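Local coordinates for carboxylesterase (Ferroplasma acidiphilum, PDB 3WJ2), which probably hydrolyses carboxylic ester bonds, as an alpha/beta-hydrolase-fold carboxylesterase from an acid-loving archaeon, at residues I150-D155 with N160-L165; S230-D235 with E258-K263; P252-E257 with G273-G278; K263-E266 with R270-G273. One frame throughout, in Å; residues are numbered along the deposited sequence.

Interaction 1: I150-D155 with N160-L165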
loop_
_atom_site.group_PDB
_atom_site.type_symbol
_atom_site.label_atom_id
_atom_site.label_comp_id
_atom_site.label_asym_id
_atom_site.label_seq_id
_atom_site.Cartn_x
_atom_site.Cartn_y
_atom_site.Cartn_z
ATOM N N ILE B 150 29.340 -2.231 -23.636
ATOM C CA ILE B 150 29.570 -1.901 -22.201
ATOM C C ILE B 150 28.324 -1.352 -21.603
ATOM O O ILE B 150 27.780 -0.351 -22.138
ATOM C CB ILE B 150 30.705 -0.891 -22.121
ATOM C CG1 ILE B 150 31.991 -1.496 -22.777
ATOM C CG2 ILE B 150 31.003 -0.537 -20.642
ATOM C CD1 ILE B 150 33.115 -0.470 -22.837
ATOM N N GLY B 151 27.889 -1.989 -20.494
ATOM C CA GLY B 151 26.743 -1.436 -19.663
ATOM C C GLY B 151 27.298 -1.006 -18.318
ATOM O O GLY B 151 28.484 -1.091 -18.049
ATOM N N VAL B 152 26.382 -0.456 -17.543
ATOM C CA VAL B 152 26.750 0.008 -16.194
ATOM C C VAL B 152 25.778 -0.543 -15.201
ATOM O O VAL B 152 24.641 -0.851 -15.535
ATOM C CB VAL B 152 26.827 1.535 -16.062
ATOM C CG1 VAL B 152 27.974 2.085 -16.962
ATOM C CG2 VAL B 152 25.476 2.243 -16.450
ATOM N N ALA B 153 26.258 -0.688 -13.950
ATOM C CA ALA B 153 25.402 -1.330 -12.937
ATOM C C ALA B 153 25.848 -0.899 -11.568
ATOM O O ALA B 153 26.996 -0.439 -11.418
ATOM C CB ALA B 153 25.551 -2.831 -13.090
ATOM N N GLY B 154 24.989 -1.074 -10.597
ATOM C CA GLY B 154 25.461 -0.826 -9.171
ATOM C C GLY B 154 24.343 -1.205 -8.194
ATOM O O GLY B 154 23.303 -1.663 -8.631
ATOM N N ASP B 155 24.677 -1.118 -6.930
ATOM C CA ASP B 155 23.667 -1.263 -5.873
ATOM C C ASP B 155 23.711 -0.114 -4.966
ATOM O O ASP B 155 24.716 0.477 -4.685
ATOM C CB ASP B 155 23.924 -2.580 -5.102
ATOM C CG ASP B 155 25.270 -2.635 -4.416
ATOM O OD1 ASP B 155 26.312 -2.704 -5.116
ATOM O OD2 ASP B 155 25.367 -2.512 -3.163
ATOM N N ASN B 160 22.787 4.587 -7.786
ATOM C CA ASN B 160 22.521 6.049 -8.042
ATOM C C ASN B 160 23.521 6.542 -9.070
ATOM O O ASN B 160 23.194 7.204 -10.046
ATOM C CB ASN B 160 22.628 6.812 -6.772
ATOM C CG ASN B 160 22.742 8.285 -7.003
ATOM O OD1 ASN B 160 23.785 8.810 -7.270
ATOM N ND2 ASN B 160 21.665 8.974 -6.749
ATOM N N LEU B 161 24.820 6.184 -8.885
ATOM C CA LEU B 161 25.869 6.670 -9.817
ATOM C C LEU B 161 25.616 6.169 -11.275
ATOM O O LEU B 161 25.805 6.904 -12.235
ATOM C CB LEU B 161 27.288 6.163 -9.381
ATOM C CG LEU B 161 27.607 6.732 -8.052
ATOM C CD1 LEU B 161 29.031 6.127 -7.589
ATOM C CD2 LEU B 161 27.695 8.270 -7.944
ATOM N N ALA B 162 25.169 4.880 -11.392
ATOM C CA ALA B 162 24.904 4.269 -12.648
ATOM C C ALA B 162 23.715 5.038 -13.346
ATOM O O ALA B 162 23.866 5.386 -14.500
ATOM C CB ALA B 162 24.576 2.849 -12.501
ATOM N N ALA B 163 22.671 5.320 -12.572
ATOM C CA ALA B 163 21.477 5.966 -13.176
ATOM C C ALA B 163 21.936 7.374 -13.527
ATOM O O ALA B 163 21.563 7.859 -14.615
ATOM C CB ALA B 163 20.364 6.033 -12.176
ATOM N N ALA B 164 22.652 8.079 -12.672
ATOM C CA ALA B 164 23.008 9.494 -12.915
ATOM C C ALA B 164 23.951 9.662 -14.081
ATOM O O ALA B 164 23.806 10.615 -14.851
ATOM C CB ALA B 164 23.613 10.035 -11.666
ATOM N N LEU B 165 24.901 8.740 -14.240
ATOM C CA LEU B 165 25.880 8.932 -15.317
ATOM C C LEU B 165 25.113 8.780 -16.640
ATOM O O LEU B 165 25.465 9.490 -17.604
ATOM C CB LEU B 165 27.122 8.008 -15.206
ATOM C CG LEU B 165 26.904 6.545 -15.581
ATOM C CD1 LEU B 165 27.205 6.346 -17.044
ATOM C CD2 LEU B 165 27.962 5.722 -14.800
#
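Val-152 of strand 150-155 meets Ala-162 and Leu-165 of helix 160-165 through its two methyl branches, each of which has a different partner. Its CB points toward the helix, and the side chain forks there. CG2, set between the backbone N and the carbonyl carbon (chi1 -64° places CG1 beside N), reaches Ala-162: it lies 4.0 Å from Ala-162 O and 4.1 Å from Ala-162 CB. The other branch, CG1, sits anti to the carbonyl carbon and touches the later turn, with Leu-165 CD2 at 4.2 Å. One valine thus spans residues three apart on the helix, which present their side chains to the strand from the same flank. Ala-162 CB, for its part, stands over the strand backbone, 4.1 Å from Ala-153 C and 4.4 Å from Gly-154 N.

This is the first half of a beta-alpha-beta unit, strand 150-155, helix 157-172 and strand 180-183, in the alpha/beta hydrolase fold. Gly-154 and the turn that follows the strand match the GxSxG pattern of a nucleophile elbow, consistent with the family. The short axes run at 146° to each other, roughly antiparallel as a sharp strand-to-helix return requires, and come within 6.9 Å.

Small residues permit that spacing: the nearest CA atoms, those of Ala-153 and Ala-162, are 5.6 Å apart, and a side chain at Gly-154 would point at the helix. On the other face of the sheet Ala-153 packs on Ile-79 and Tyr-81 of strand 78-82 and Val-181 of strand 180-183, while Phe-134 of helix 125-139 also touches Val-152.

Interaction 2: S230-D235 with E258-K263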
loop_
_atom_site.group_PDB
_atom_site.type_symbol
_atom_site.label_atom_id
_atom_site.label_comp_id
_atom_site.label_asym_id
_atom_site.label_seq_id
_atom_site.Cartn_x
_atom_site.Cartn_y
_atom_site.Cartn_z
ATOM N N SER B 230 20.430 13.517 -7.658
ATOM C CA SER B 230 19.142 12.826 -7.473
ATOM C C SER B 230 18.474 12.731 -8.837
ATOM O O SER B 230 17.806 13.703 -9.312
ATOM C CB SER B 230 18.115 13.551 -6.507
ATOM O OG SER B 230 18.598 13.604 -5.114
ATOM N N PRO B 231 18.564 11.642 -9.566
ATOM C CA PRO B 231 18.017 11.488 -10.910
ATOM C C PRO B 231 16.515 11.765 -10.981
ATOM O O PRO B 231 16.014 12.108 -12.055
ATOM C CB PRO B 231 18.309 9.984 -11.245
ATOM C CG PRO B 231 19.665 9.805 -10.549
ATOM C CD PRO B 231 19.511 10.563 -9.198
ATOM N N LEU B 232 15.797 11.598 -9.862
ATOM C CA LEU B 232 14.363 11.821 -9.935
ATOM C C LEU B 232 14.079 13.294 -10.137
ATOM O O LEU B 232 12.929 13.601 -10.432
ATOM C CB LEU B 232 13.652 11.276 -8.651
ATOM C CG LEU B 232 13.279 9.847 -8.926
ATOM C CD1 LEU B 232 12.920 9.154 -7.544
ATOM C CD2 LEU B 232 12.042 9.688 -9.907
ATOM N N VAL B 233 15.053 14.181 -9.991
ATOM C CA VAL B 233 14.763 15.625 -10.259
ATOM C C VAL B 233 14.911 15.977 -11.734
ATOM O O VAL B 233 14.643 17.169 -12.080
ATOM C CB VAL B 233 15.502 16.562 -9.238
ATOM C CG1 VAL B 233 15.180 16.173 -7.785
ATOM C CG2 VAL B 233 16.895 16.588 -9.472
ATOM N N ALA B 234 15.375 15.061 -12.612
ATOM C CA ALA B 234 15.488 15.291 -14.083
ATOM C C ALA B 234 14.107 15.661 -14.605
ATOM O O ALA B 234 13.092 15.251 -14.081
ATOM C CB ALA B 234 15.973 14.071 -14.820
ATOM N N ASP B 235 14.096 16.479 -15.623
ATOM C CA ASP B 235 12.772 16.812 -16.144
ATOM C C ASP B 235 12.413 15.984 -17.393
ATOM O O ASP B 235 11.289 16.077 -17.891
ATOM C CB ASP B 235 12.621 18.344 -16.305
ATOM C CG ASP B 235 13.705 18.939 -17.146
ATOM O OD1 ASP B 235 14.217 18.216 -18.047
ATOM O OD2 ASP B 235 14.050 20.146 -16.898
ATOM N N GLU B 258 10.433 2.622 -7.608
ATOM C CA GLU B 258 9.332 2.053 -8.385
ATOM C C GLU B 258 8.758 3.231 -9.201
ATOM O O GLU B 258 8.456 2.991 -10.398
ATOM C CB GLU B 258 8.287 1.430 -7.450
ATOM C CG GLU B 258 8.994 0.187 -6.749
ATOM C CD GLU B 258 8.036 -0.720 -6.023
ATOM O OE1 GLU B 258 6.796 -0.386 -5.817
ATOM O OE2 GLU B 258 8.492 -1.795 -5.591
ATOM N N THR B 259 8.843 4.432 -8.659
ATOM C CA THR B 259 8.426 5.626 -9.508
ATOM C C THR B 259 9.389 5.816 -10.656
ATOM O O THR B 259 8.981 5.992 -11.818
ATOM C CB THR B 259 8.433 6.879 -8.674
ATOM O OG1 THR B 259 7.398 6.758 -7.653
ATOM C CG2 THR B 259 8.306 8.184 -9.489
ATOM N N TYR B 260 10.702 5.617 -10.410
ATOM C CA TYR B 260 11.653 5.789 -11.480
ATOM C C TYR B 260 11.426 4.857 -12.648
ATOM O O TYR B 260 11.540 5.268 -13.824
ATOM C CB TYR B 260 13.095 5.659 -10.910
ATOM C CG TYR B 260 14.203 6.213 -11.808
ATOM C CD1 TYR B 260 14.347 7.590 -11.864
ATOM C CD2 TYR B 260 15.061 5.424 -12.542
ATOM C CE1 TYR B 260 15.415 8.194 -12.607
ATOM C CE2 TYR B 260 16.095 6.014 -13.319
ATOM C CZ TYR B 260 16.201 7.414 -13.360
ATOM O OH TYR B 260 17.240 7.993 -14.059
ATOM N N VAL B 261 11.188 3.551 -12.416
ATOM C CA VAL B 261 10.840 2.639 -13.491
ATOM C C VAL B 261 9.666 3.133 -14.363
ATOM O O VAL B 261 9.727 3.037 -15.591
ATOM C CB VAL B 261 10.349 1.206 -12.898
ATOM C CG1 VAL B 261 9.695 0.302 -14.072
ATOM C CG2 VAL B 261 11.466 0.597 -12.403
ATOM N N LYS B 262 8.643 3.580 -13.653
ATOM C CA LYS B 262 7.425 4.078 -14.324
ATOM C C LYS B 262 7.724 5.297 -15.142
ATOM O O LYS B 262 7.230 5.372 -16.281
ATOM C CB LYS B 262 6.363 4.355 -13.343
ATOM C CG LYS B 262 5.837 3.027 -12.594
ATOM C CD LYS B 262 5.024 3.282 -11.376
ATOM C CE LYS B 262 4.413 1.861 -10.926
ATOM N NZ LYS B 262 3.699 2.046 -9.694
ATOM N N LYS B 263 8.551 6.190 -14.624
ATOM C CA LYS B 263 8.943 7.386 -15.434
ATOM C C LYS B 263 9.712 7.010 -16.666
ATOM O O LYS B 263 9.609 7.625 -17.725
ATOM C CB LYS B 263 9.744 8.409 -14.599
ATOM C CG LYS B 263 8.954 9.007 -13.392
ATOM C CD LYS B 263 7.784 9.761 -14.017
ATOM C CE LYS B 263 8.345 11.117 -14.619
ATOM N NZ LYS B 263 7.168 11.848 -15.360
#
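Leu-232 CD2 and Tyr-260 CD1 meet at 3.7 Å, the methyl at the ring edge, near its plane. The same methyl touches Thr-259 CG2 at 4.0 Å, so one leucine branch fits between two consecutive helix residues. Pro-231 CB approaches obliquely, 3.7 Å from Tyr-260 CE1 and 3.6 Å from Tyr-260 OH. The ring reaches the proline because CG of Tyr-260 is anti to the backbone N (chi1 -163°), which extends the side chain from helix 254-266 toward the 3-10 segment 231-233.

In the second shell, Phe-237 meets the Tyr-260 ring with planes at about 85°, and Met-245 of strand 243-248 also touches it. Pro-231 rests on Asn-160, Ala-164 and Leu-167 of helix 157-172. An alanine in place of Tyr-260 would probably open a gap beside Pro-231 and take the ring edge from Leu-232 CD2.

Two polar groups are taken up by the second subunit: Thr-259 OG1 bonds to Phe-192 O of that subunit, and Leu-232 O accepts from its Asn-191 ND2. Between the two segments the chemistry is mostly apolar, the phenol oxygen touching only carbon of Pro-231, which implies that shape and burial, rather than directed bonds, hold the 3-10 segment against the helix.

Interaction 3: P252-E257 with G273-G278; sequences PLRDPE and GIRGIG
Asp-255 OD1 is gripped by two nitrogens of its neighbour Arg-254, NE at 3.0 Å and NH2 at 2.9 Å, in a side-on salt bridge to a single oxygen. Neither bond is straight (144° at NE, 148° at NH2); NE comes from above the carboxylate plane and NH2 on the syn side, while the oxygen lies in the guanidinium plane. That edge-on grip fixes the rotation of the Arg-254 group and presents a flat face to Arg-275.

There the two guanidinium groups stack, with planes 11° apart and centres separated by 3.8 Å. Arg-275 NH2 sits over the middle of the Arg-254 group, 3.3 Å from Arg-254 CZ, while Arg-254 CD lies over the rim of the Arg-275 group. Both chains leave the backbone with CG anti to N and then bend at chi3, in opposite senses. Two acids probably offset the like charges: Asp-255, and Glu-258, which forms a salt bridge with Arg-275 NE. The backbone acceptor Glu-249 O holds Arg-254 NH1. A leucine replacing Arg-254 would probably leave Asp-255 OD1 without its mate and Arg-275 without its stacking partner.

The pair joins the first turn of helix 254-266 to strand 271-280, with Thr-247 of the adjacent strand 243-248 touching both arginines. Ser-195 of helix 194-198 packs on Arg-254, and at Arg-275 the strand pairs antiparallel with one of the third subunit, carrying the sheet across the interface.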
loop_
_atom_site.group_PDB
_atom_site.type_symbol
_atom_site.label_atom_id
_atom_site.label_comp_id
_atom_site.label_asym_id
_atom_site.label_seq_id
_atom_site.Cartn_x
_atom_site.Cartn_y
_atom_site.Cartn_z
ATOM N N PRO B 252 13.266 1.347 2.961
ATOM C CA PRO B 252 12.822 2.772 2.859
ATOM C C PRO B 252 12.991 3.401 1.464
ATOM O O PRO B 252 12.261 4.320 1.080
ATOM C CB PRO B 252 13.598 3.511 3.928
ATOM C CG PRO B 252 14.762 2.545 4.299
ATOM C CD PRO B 252 14.378 1.167 3.932
ATOM N N LEU B 253 13.987 2.923 0.679
ATOM C CA LEU B 253 14.271 3.481 -0.638
ATOM C C LEU B 253 13.349 3.003 -1.756
ATOM O O LEU B 253 13.489 3.396 -2.901
ATOM C CB LEU B 253 15.712 3.085 -1.081
ATOM C CG LEU B 253 16.721 3.704 -0.175
ATOM C CD1 LEU B 253 18.166 3.545 -0.844
ATOM C CD2 LEU B 253 16.516 5.086 0.298
ATOM N N ARG B 254 12.418 2.065 -1.484
ATOM C CA ARG B 254 11.667 1.366 -2.492
ATOM C C ARG B 254 10.740 2.292 -3.319
ATOM O O ARG B 254 10.692 2.168 -4.536
ATOM C CB ARG B 254 10.784 0.310 -1.774
ATOM C CG ARG B 254 9.852 -0.514 -2.702
ATOM C CD ARG B 254 8.792 -1.248 -1.847
ATOM N NE ARG B 254 7.785 -0.260 -1.497
ATOM C CZ ARG B 254 6.771 -0.572 -0.673
ATOM N NH1 ARG B 254 6.768 -1.727 0.011
ATOM N NH2 ARG B 254 5.838 0.346 -0.424
ATOM N N ASP B 255 9.934 3.098 -2.639
ATOM C CA ASP B 255 8.872 3.807 -3.465
ATOM C C ASP B 255 9.470 4.738 -4.579
ATOM O O ASP B 255 9.029 4.643 -5.739
ATOM C CB ASP B 255 7.896 4.581 -2.607
ATOM C CG ASP B 255 6.882 3.632 -1.844
ATOM O OD1 ASP B 255 6.792 2.447 -2.179
ATOM O OD2 ASP B 255 6.201 4.152 -0.940
ATOM N N PRO B 256 10.503 5.546 -4.251
ATOM C CA PRO B 256 11.085 6.329 -5.363
ATOM C C PRO B 256 11.653 5.487 -6.501
ATOM O O PRO B 256 11.613 5.906 -7.676
ATOM C CB PRO B 256 12.190 7.187 -4.655
ATOM C CG PRO B 256 11.729 7.282 -3.169
ATOM C CD PRO B 256 11.154 5.853 -2.963
ATOM N N GLU B 257 12.174 4.282 -6.181
ATOM C CA GLU B 257 12.660 3.454 -7.252
ATOM C C GLU B 257 11.603 2.975 -8.183
ATOM O O GLU B 257 11.811 2.756 -9.359
ATOM C CB GLU B 257 13.406 2.203 -6.612
ATOM C CG GLU B 257 14.651 2.647 -5.822
ATOM C CD GLU B 257 15.095 1.564 -4.857
ATOM O OE1 GLU B 257 14.384 0.547 -4.802
ATOM O OE2 GLU B 257 16.139 1.825 -4.141
ATOM N N GLY B 273 11.088 -3.801 -14.211
ATOM C CA GLY B 273 11.251 -3.546 -12.792
ATOM C C GLY B 273 10.673 -4.715 -12.006
ATOM O O GLY B 273 9.517 -5.120 -12.255
ATOM N N ILE B 274 11.455 -5.202 -11.004
ATOM C CA ILE B 274 10.906 -6.276 -10.112
ATOM C C ILE B 274 11.100 -5.874 -8.680
ATOM O O ILE B 274 12.157 -5.325 -8.355
ATOM C CB ILE B 274 11.527 -7.682 -10.385
ATOM C CG1 ILE B 274 13.042 -7.557 -10.388
ATOM C CG2 ILE B 274 10.992 -8.280 -11.732
ATOM C CD1 ILE B 274 13.743 -8.950 -10.327
ATOM N N ARG B 275 10.067 -6.097 -7.830
ATOM C CA ARG B 275 10.181 -5.927 -6.368
ATOM C C ARG B 275 10.328 -7.283 -5.738
ATOM O O ARG B 275 9.526 -8.177 -6.035
ATOM C CB ARG B 275 8.893 -5.272 -5.829
ATOM C CG ARG B 275 8.874 -5.208 -4.309
ATOM C CD ARG B 275 7.411 -5.003 -3.780
ATOM N NE ARG B 275 6.964 -3.623 -4.058
ATOM C CZ ARG B 275 5.944 -3.104 -3.349
ATOM N NH1 ARG B 275 5.212 -3.897 -2.486
ATOM N NH2 ARG B 275 5.684 -1.785 -3.561
ATOM N N GLY B 276 11.418 -7.411 -4.963
ATOM C CA GLY B 276 11.614 -8.746 -4.290
ATOM C C GLY B 276 10.743 -8.831 -3.064
ATOM O O GLY B 276 10.895 -7.994 -2.136
ATOM N N ILE B 277 9.865 -9.848 -3.081
ATOM C CA ILE B 277 8.887 -10.009 -1.967
ATOM C C ILE B 277 9.667 -10.493 -0.732
ATOM O O ILE B 277 10.478 -11.423 -0.813
ATOM C CB ILE B 277 7.804 -10.939 -2.423
ATOM C CG1 ILE B 277 6.953 -10.191 -3.484
ATOM C CG2 ILE B 277 6.835 -11.255 -1.202
ATOM C CD1 ILE B 277 6.163 -11.200 -4.354
ATOM N N GLY B 278 9.447 -9.808 0.367
ATOM C CA GLY B 278 10.168 -10.152 1.617
ATOM C C GLY B 278 11.580 -9.672 1.692
ATOM O O GLY B 278 12.279 -9.976 2.690
#

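Interaction 4: K263-E266 with R270-G273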
loop_
_atom_site.group_PDB
_atom_site.type_symbol
_atom_site.label_atom_id
_atom_site.label_comp_id
_atom_site.label_asym_id
_atom_site.label_seq_id
_atom_site.Cartn_x
_atom_site.Cartn_y
_atom_site.Cartn_z
ATOM N N LYS B 263 8.551 6.190 -14.624
ATOM C CA LYS B 263 8.943 7.386 -15.434
ATOM C C LYS B 263 9.712 7.010 -16.666
ATOM O O LYS B 263 9.609 7.625 -17.725
ATOM C CB LYS B 263 9.744 8.409 -14.599
ATOM C CG LYS B 263 8.954 9.007 -13.392
ATOM C CD LYS B 263 7.784 9.761 -14.017
ATOM C CE LYS B 263 8.345 11.117 -14.619
ATOM N NZ LYS B 263 7.168 11.848 -15.360
ATOM N N LEU B 264 10.640 6.035 -16.560
ATOM C CA LEU B 264 11.371 5.553 -17.681
ATOM C C LEU B 264 10.398 5.034 -18.765
ATOM O O LEU B 264 10.562 5.363 -19.915
ATOM C CB LEU B 264 12.413 4.399 -17.347
ATOM C CG LEU B 264 13.529 4.961 -16.475
ATOM C CD1 LEU B 264 14.519 3.789 -16.142
ATOM C CD2 LEU B 264 14.395 6.028 -17.119
ATOM N N ARG B 265 9.431 4.182 -18.374
ATOM C CA ARG B 265 8.485 3.564 -19.362
ATOM C C ARG B 265 7.573 4.672 -19.953
ATOM O O ARG B 265 7.342 4.556 -21.150
ATOM C CB ARG B 265 7.631 2.502 -18.640
ATOM C CG ARG B 265 8.471 1.223 -18.219
ATOM C CD ARG B 265 9.054 0.531 -19.436
ATOM N NE ARG B 265 7.977 0.170 -20.381
ATOM C CZ ARG B 265 7.954 0.530 -21.644
ATOM N NH1 ARG B 265 8.907 1.292 -22.170
ATOM N NH2 ARG B 265 6.920 0.121 -22.440
ATOM N N GLU B 266 7.172 5.618 -19.126
ATOM C CA GLU B 266 6.390 6.806 -19.670
ATOM C C GLU B 266 7.144 7.547 -20.757
ATOM O O GLU B 266 6.477 8.135 -21.709
ATOM C CB GLU B 266 6.070 7.729 -18.529
ATOM C CG GLU B 266 5.285 9.018 -18.898
ATOM C CD GLU B 266 5.169 9.863 -17.661
ATOM O OE1 GLU B 266 6.236 10.375 -17.230
ATOM O OE2 GLU B 266 4.037 9.989 -17.096
ATOM N N ARG B 270 13.081 1.293 -22.669
ATOM C CA ARG B 270 12.878 -0.166 -22.306
ATOM C C ARG B 270 13.239 -0.297 -20.822
ATOM O O ARG B 270 14.261 0.270 -20.415
ATOM C CB ARG B 270 13.778 -1.071 -23.079
ATOM C CG ARG B 270 13.217 -1.468 -24.428
ATOM C CD ARG B 270 14.331 -2.206 -25.161
ATOM N NE ARG B 270 14.558 -3.505 -24.546
ATOM C CZ ARG B 270 15.679 -4.227 -24.514
ATOM N NH1 ARG B 270 16.825 -3.817 -25.114
ATOM N NH2 ARG B 270 15.639 -5.413 -23.962
ATOM N N ALA B 271 12.351 -0.899 -20.030
ATOM C CA ALA B 271 12.732 -1.037 -18.594
ATOM C C ALA B 271 11.923 -2.193 -18.082
ATOM O O ALA B 271 10.736 -2.372 -18.437
ATOM C CB ALA B 271 12.476 0.202 -17.826
ATOM N N VAL B 272 12.563 -3.013 -17.244
ATOM C CA VAL B 272 11.875 -4.046 -16.447
ATOM C C VAL B 272 12.143 -3.766 -15.019
ATOM O O VAL B 272 13.289 -3.428 -14.655
ATOM C CB VAL B 272 12.351 -5.465 -16.945
ATOM C CG1 VAL B 272 13.919 -5.693 -16.881
ATOM C CG2 VAL B 272 11.582 -6.531 -16.097
ATOM N N GLY B 273 11.088 -3.801 -14.211
ATOM C CA GLY B 273 11.251 -3.546 -12.792
ATOM C C GLY B 273 10.673 -4.715 -12.006
ATOM O O GLY B 273 9.517 -5.120 -12.255
#
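The return from helix to strand in the last beta-alpha-beta unit of the sheet, strand 243-248, helix 254-266 and strand 271-280, brings Arg-265 and Leu-264 against Ala-271. Ala-271 turns its CB toward the helix, and two side chains receive it. Leu-264 CB lies 4.2 Å from Ala-271 CB, an apolar contact made by the base of the leucine. Arg-265 contributes the aliphatic part of its chain: its CD is 3.8 Å from Ala-271 CB. The same Arg-265 CD is 3.5 Å from Ala-271 O, so this methylene rests against the backbone as well as the methyl. Arg-265 CG is 4.2 Å from Ala-271 CB.

The path of the arginine accounts for this. Its CB does not aim straight at the strand, but the bend at chi2 (-61°) brings CD over Ala-271, and that at chi3 (-57°) turns the guanidinium on from there. The guanidinium then lies oblique to Ala-271 O and Arg-270 N; its NH1 bonds instead to Val-269 O in the connecting turn, and its NE forms a salt bridge with Asp-8 of the third subunit. The arginine therefore packs through carbon atoms and uses its N-H groups on the turn and its charge at the interface. Arg-270 turns its CB away from the helix, and its NE pairs with Asp-291 of the third subunit. On the helix, Lys-263 NZ and Glu-266 OE1 form a salt bridge at 2.6 Å, the oxygen using its syn lone pair.

Ala-243 of the adjoining strand 243-248 touches both Leu-264 and Ala-271, so the end of the helix is seated over two neighbouring strands.

Interaction 1 comes first along the chain and lies deepest, its centre about 7 Å from that of the chain; the other three gather round helix 254-266 at about 14 to 18 Å. Interaction 2 touches interaction 1 where Pro-231 and Tyr-260 meet helix 157-172. Interactions 2 and 3 alternate along the chain and are joined by the Glu-258 to Arg-275 salt bridge. Interactions 3 and 4, centres about 14 Å apart, end on the same strand and share Gly-273; interaction 2 shares Lys-263 with interaction 4. The last strand of the sheet within this chain is thus packed against helix 254-266, and interactions 2, 3 and 4 all touch the third subunit, linking the fold to the assembly.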